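Local coordinates for protein peptidase M3B, oligoendopeptidase F (Enterococcus faecium, PDB 2QR4) that probably hydrolyses peptide bonds in short peptides, as a metallopeptidase of the M3B family of oligoendopeptidases, at residues Leu185-Phe197 and Val276-Val288. Numbering follows the deposited sequence.
Sequences LESTDRRVREAAF and VEKLHMYDLYTPV
Phe197 and Tyr282 meet in an offset edge-to-face stack, the edge of the tyrosine turned toward the phenylalanine face with the planes at 60° and Phe197 CD2 3.6 Å from Tyr282 CD2. The pair joins the first turns of helix 190-206 to the loop that follows helix 260-274, in the largely helical fold of the M3 peptidases, here at the periphery of the chain. Met281 CB, in the short 3-10 turn 281-283, packs against the far end of the Phe197 ring, while its selenium end leads off toward helix 461-476. Glu194 runs alongside Tyr282, its CB 4.0 Å from the ring centroid in a CH-pi contact; the opposite face of the ring is covered by His280 CB. The Glu194 carboxylate pairs with Lys198. Farther along, Leu185 CD1 reaches Tyr282 CB and the ring of Tyr285.

Outward from this apolar centre, two arginines one helical turn apart converge on the buried carboxylate of Asp283. Arg190, extended from CG to NE with CG anti to the backbone N (chi1 -165°), grips it side-on, NE to OD1 and NH1 to OD2, both on the syn side. Its NH1 also donates to Lys278 O, and Val276 CG1 lies over one face of the guanidinium, 3.5 Å above the plane. Arg193, bent at chi3, brings its guanidinium nearly perpendicular to the carboxylate; NH2 adds a salt bridge to OD1, very short as modelled and so of doubtful length, and NE bonds to Tyr282 O at 3.1 Å. Thr286 CG2 and Arg190 CA sandwich the Arg193 guanidinium. Gripped by both Arg190 nitrogens, Asp283 is probably held ionised. The backbone N of His280 approaches Asp283 OD2 from the anti side at 3.1 Å.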
# COMPACT_ATOMS: atom_id res chain seq x y z
N LEU A 185 21.67 -21.01 -7.44
CA LEU A 185 20.74 -21.90 -8.15
C LEU A 185 21.38 -22.58 -9.36
O LEU A 185 20.82 -23.52 -9.92
CB LEU A 185 19.45 -21.17 -8.56
CG LEU A 185 18.27 -21.42 -7.63
CD1 LEU A 185 17.68 -22.80 -7.83
CD2 LEU A 185 18.72 -21.30 -6.20
N GLU A 186 22.57 -22.13 -9.76
CA GLU A 186 23.24 -22.68 -10.94
C GLU A 186 24.34 -23.63 -10.56
O GLU A 186 24.96 -24.26 -11.41
CB GLU A 186 23.82 -21.56 -11.80
CG GLU A 186 22.77 -20.64 -12.42
CD GLU A 186 23.40 -19.45 -13.16
OE1 GLU A 186 24.64 -19.32 -13.16
OE2 GLU A 186 22.63 -18.65 -13.74
N SER A 187 24.60 -23.74 -9.26
CA SER A 187 25.73 -24.52 -8.78
C SER A 187 25.62 -25.98 -9.22
O SER A 187 24.53 -26.53 -9.33
CB SER A 187 25.81 -24.42 -7.25
OG SER A 187 26.63 -25.45 -6.73
N THR A 188 26.76 -26.60 -9.48
CA THR A 188 26.75 -28.01 -9.85
C THR A 188 26.63 -28.85 -8.59
O THR A 188 26.47 -30.07 -8.65
CB THR A 188 28.03 -28.42 -10.60
OG1 THR A 188 29.15 -28.32 -9.72
CG2 THR A 188 28.24 -27.51 -11.81
N ASP A 189 26.71 -28.18 -7.45
CA ASP A 189 26.57 -28.85 -6.16
C ASP A 189 25.09 -28.82 -5.75
O ASP A 189 24.59 -27.82 -5.22
CB ASP A 189 27.47 -28.17 -5.12
CG ASP A 189 27.39 -28.83 -3.76
OD1 ASP A 189 26.42 -29.56 -3.49
OD2 ASP A 189 28.31 -28.60 -2.95
N ARG A 190 24.41 -29.92 -6.01
CA ARG A 190 22.97 -30.00 -5.81
C ARG A 190 22.51 -29.63 -4.40
O ARG A 190 21.46 -29.05 -4.23
CB ARG A 190 22.45 -31.39 -6.16
CG ARG A 190 20.94 -31.40 -6.30
CD ARG A 190 20.42 -32.74 -6.69
NE ARG A 190 19.05 -32.64 -7.17
CZ ARG A 190 18.18 -33.64 -7.15
NH1 ARG A 190 16.96 -33.46 -7.61
NH2 ARG A 190 18.55 -34.83 -6.67
N ARG A 191 23.30 -29.99 -3.40
CA ARG A 191 22.91 -29.71 -2.02
C ARG A 191 22.80 -28.21 -1.81
O ARG A 191 21.91 -27.73 -1.10
CB ARG A 191 23.91 -30.34 -1.04
CG ARG A 191 23.77 -29.84 0.39
CD ARG A 191 25.01 -30.15 1.26
NE ARG A 191 26.16 -29.29 0.97
CZ ARG A 191 26.20 -27.98 1.20
NH1 ARG A 191 25.14 -27.34 1.70
NH2 ARG A 191 27.30 -27.29 0.92
N VAL A 192 23.71 -27.47 -2.43
CA VAL A 192 23.76 -26.02 -2.32
C VAL A 192 22.55 -25.37 -3.01
O VAL A 192 21.94 -24.43 -2.48
CB VAL A 192 25.08 -25.48 -2.90
CG1 VAL A 192 24.97 -24.01 -3.28
CG2 VAL A 192 26.21 -25.73 -1.91
N ARG A 193 22.21 -25.91 -4.17
CA ARG A 193 21.00 -25.54 -4.89
C ARG A 193 19.74 -25.72 -4.03
O ARG A 193 18.92 -24.81 -3.90
CB ARG A 193 20.88 -26.37 -6.18
CG ARG A 193 21.41 -25.68 -7.40
CD ARG A 193 21.83 -26.61 -8.54
NE ARG A 193 20.99 -27.79 -8.76
CZ ARG A 193 21.49 -28.93 -9.25
NH1 ARG A 193 22.78 -29.00 -9.51
NH2 ARG A 193 20.72 -30.00 -9.45
N GLU A 194 19.59 -26.91 -3.45
CA GLU A 194 18.38 -27.22 -2.69
C GLU A 194 18.31 -26.32 -1.48
O GLU A 194 17.24 -25.84 -1.08
CB GLU A 194 18.42 -28.68 -2.25
CG GLU A 194 17.31 -29.12 -1.30
CD GLU A 194 17.51 -30.55 -0.83
OE1 GLU A 194 18.62 -31.09 -1.02
OE2 GLU A 194 16.56 -31.16 -0.29
N ALA A 195 19.47 -26.06 -0.89
CA ALA A 195 19.50 -25.27 0.34
C ALA A 195 19.21 -23.78 0.07
O ALA A 195 18.54 -23.14 0.88
CB ALA A 195 20.84 -25.45 1.04
N ALA A 196 19.70 -23.25 -1.05
CA ALA A 196 19.44 -21.86 -1.44
C ALA A 196 17.98 -21.66 -1.74
O ALA A 196 17.38 -20.67 -1.32
CB ALA A 196 20.27 -21.45 -2.67
N PHE A 197 17.42 -22.60 -2.48
CA PHE A 197 16.03 -22.56 -2.89
C PHE A 197 15.13 -22.56 -1.66
O PHE A 197 14.27 -21.69 -1.52
CB PHE A 197 15.76 -23.76 -3.81
CG PHE A 197 14.34 -23.90 -4.26
CD1 PHE A 197 13.87 -23.22 -5.37
CD2 PHE A 197 13.48 -24.76 -3.59
CE1 PHE A 197 12.56 -23.37 -5.80
CE2 PHE A 197 12.16 -24.91 -4.01
CZ PHE A 197 11.70 -24.21 -5.12
N VAL A 276 19.00 -37.48 -12.08
CA VAL A 276 18.46 -37.44 -10.72
C VAL A 276 17.19 -38.28 -10.62
O VAL A 276 16.47 -38.45 -11.61
CB VAL A 276 18.18 -36.00 -10.26
CG1 VAL A 276 19.50 -35.26 -10.02
CG2 VAL A 276 17.34 -35.26 -11.30
N GLU A 277 16.93 -38.82 -9.44
CA GLU A 277 15.74 -39.63 -9.21
C GLU A 277 14.50 -38.79 -9.45
O GLU A 277 13.54 -39.26 -10.05
CB GLU A 277 15.73 -40.20 -7.78
CG GLU A 277 14.62 -41.19 -7.49
CD GLU A 277 14.70 -42.43 -8.36
OE1 GLU A 277 15.83 -42.81 -8.75
OE2 GLU A 277 13.64 -43.03 -8.66
N LYS A 278 14.51 -37.55 -8.97
CA LYS A 278 13.39 -36.66 -9.22
C LYS A 278 13.83 -35.23 -9.54
O LYS A 278 14.74 -34.70 -8.90
CB LYS A 278 12.41 -36.72 -8.04
CG LYS A 278 11.31 -37.76 -8.28
CD LYS A 278 10.80 -38.37 -7.03
CE LYS A 278 9.66 -39.34 -7.34
NZ LYS A 278 10.06 -40.32 -8.39
N LEU A 279 13.20 -34.63 -10.55
CA LEU A 279 13.56 -33.28 -10.98
C LEU A 279 12.76 -32.24 -10.22
O LEU A 279 11.53 -32.29 -10.21
CB LEU A 279 13.28 -33.09 -12.48
CG LEU A 279 13.92 -31.86 -13.15
CD1 LEU A 279 15.45 -31.96 -13.20
CD2 LEU A 279 13.38 -31.63 -14.55
N HIS A 280 13.45 -31.29 -9.60
CA HIS A 280 12.74 -30.28 -8.83
C HIS A 280 12.96 -28.89 -9.43
O HIS A 280 13.89 -28.69 -10.23
CB HIS A 280 13.24 -30.25 -7.38
CG HIS A 280 13.08 -31.54 -6.64
ND1 HIS A 280 12.08 -31.74 -5.70
CD2 HIS A 280 13.80 -32.69 -6.67
CE1 HIS A 280 12.19 -32.95 -5.20
NE2 HIS A 280 13.22 -33.55 -5.77
N MSE A 281 12.14 -27.92 -9.03
CA MSE A 281 12.34 -26.54 -9.43
C MSE A 281 13.80 -26.12 -9.25
O MSE A 281 14.37 -25.45 -10.11
CB MSE A 281 11.39 -25.59 -8.68
CG MSE A 281 9.89 -25.80 -9.01
SE MSE A 281 9.49 -25.88 -10.96
CE MSE A 281 10.11 -24.10 -11.51
N TYR A 282 14.43 -26.56 -8.16
CA TYR A 282 15.81 -26.12 -7.91
C TYR A 282 16.85 -26.84 -8.77
O TYR A 282 18.06 -26.70 -8.55
CB TYR A 282 16.16 -26.22 -6.43
CG TYR A 282 15.93 -27.57 -5.80
CD1 TYR A 282 16.80 -28.64 -6.05
CD2 TYR A 282 14.87 -27.78 -4.93
CE1 TYR A 282 16.59 -29.89 -5.44
CE2 TYR A 282 14.66 -29.02 -4.32
CZ TYR A 282 15.51 -30.07 -4.58
OH TYR A 282 15.27 -31.29 -3.98
N ASP A 283 16.38 -27.61 -9.76
CA ASP A 283 17.29 -28.25 -10.72
C ASP A 283 17.21 -27.67 -12.13
O ASP A 283 17.89 -28.17 -13.03
CB ASP A 283 17.00 -29.75 -10.81
CG ASP A 283 17.29 -30.49 -9.52
OD1 ASP A 283 18.31 -30.17 -8.87
OD2 ASP A 283 16.49 -31.39 -9.18
N LEU A 284 16.39 -26.65 -12.35
CA LEU A 284 16.10 -26.23 -13.73
C LEU A 284 17.04 -25.17 -14.30
O LEU A 284 16.99 -24.87 -15.49
CB LEU A 284 14.65 -25.73 -13.88
CG LEU A 284 13.51 -26.64 -13.41
CD1 LEU A 284 12.18 -26.13 -13.92
CD2 LEU A 284 13.72 -28.07 -13.85
N TYR A 285 17.92 -24.61 -13.46
CA TYR A 285 18.75 -23.49 -13.92
C TYR A 285 20.22 -23.82 -13.93
O TYR A 285 21.04 -22.97 -14.22
CB TYR A 285 18.49 -22.24 -13.07
CG TYR A 285 17.02 -21.91 -12.99
CD1 TYR A 285 16.21 -22.45 -12.00
CD2 TYR A 285 16.43 -21.06 -13.93
CE1 TYR A 285 14.86 -22.14 -11.93
CE2 TYR A 285 15.08 -20.76 -13.88
CZ TYR A 285 14.30 -21.30 -12.87
OH TYR A 285 12.95 -21.00 -12.82
N THR A 286 20.55 -25.07 -13.61
CA THR A 286 21.93 -25.54 -13.62
C THR A 286 22.24 -26.12 -15.01
O THR A 286 21.35 -26.67 -15.66
CB THR A 286 22.14 -26.58 -12.49
OG1 THR A 286 23.54 -26.84 -12.30
CG2 THR A 286 21.42 -27.88 -12.78
N PRO A 287 23.49 -25.98 -15.49
CA PRO A 287 23.82 -26.41 -16.86
C PRO A 287 23.66 -27.91 -17.05
O PRO A 287 24.11 -28.68 -16.20
CB PRO A 287 25.30 -26.04 -17.01
CG PRO A 287 25.55 -25.00 -15.93
CD PRO A 287 24.66 -25.41 -14.80
N VAL A 288 23.01 -28.33 -18.13
CA VAL A 288 22.85 -29.75 -18.38
C VAL A 288 23.94 -30.27 -19.31
O VAL A 288 24.21 -31.47 -19.34
CB VAL A 288 21.49 -30.10 -18.99
CG1 VAL A 288 20.38 -29.84 -17.99
CG2 VAL A 288 21.26 -29.31 -20.27
O HOH W 1 18.73 -25.17 -10.81
O HOH W 2 15.98 -36.55 -6.59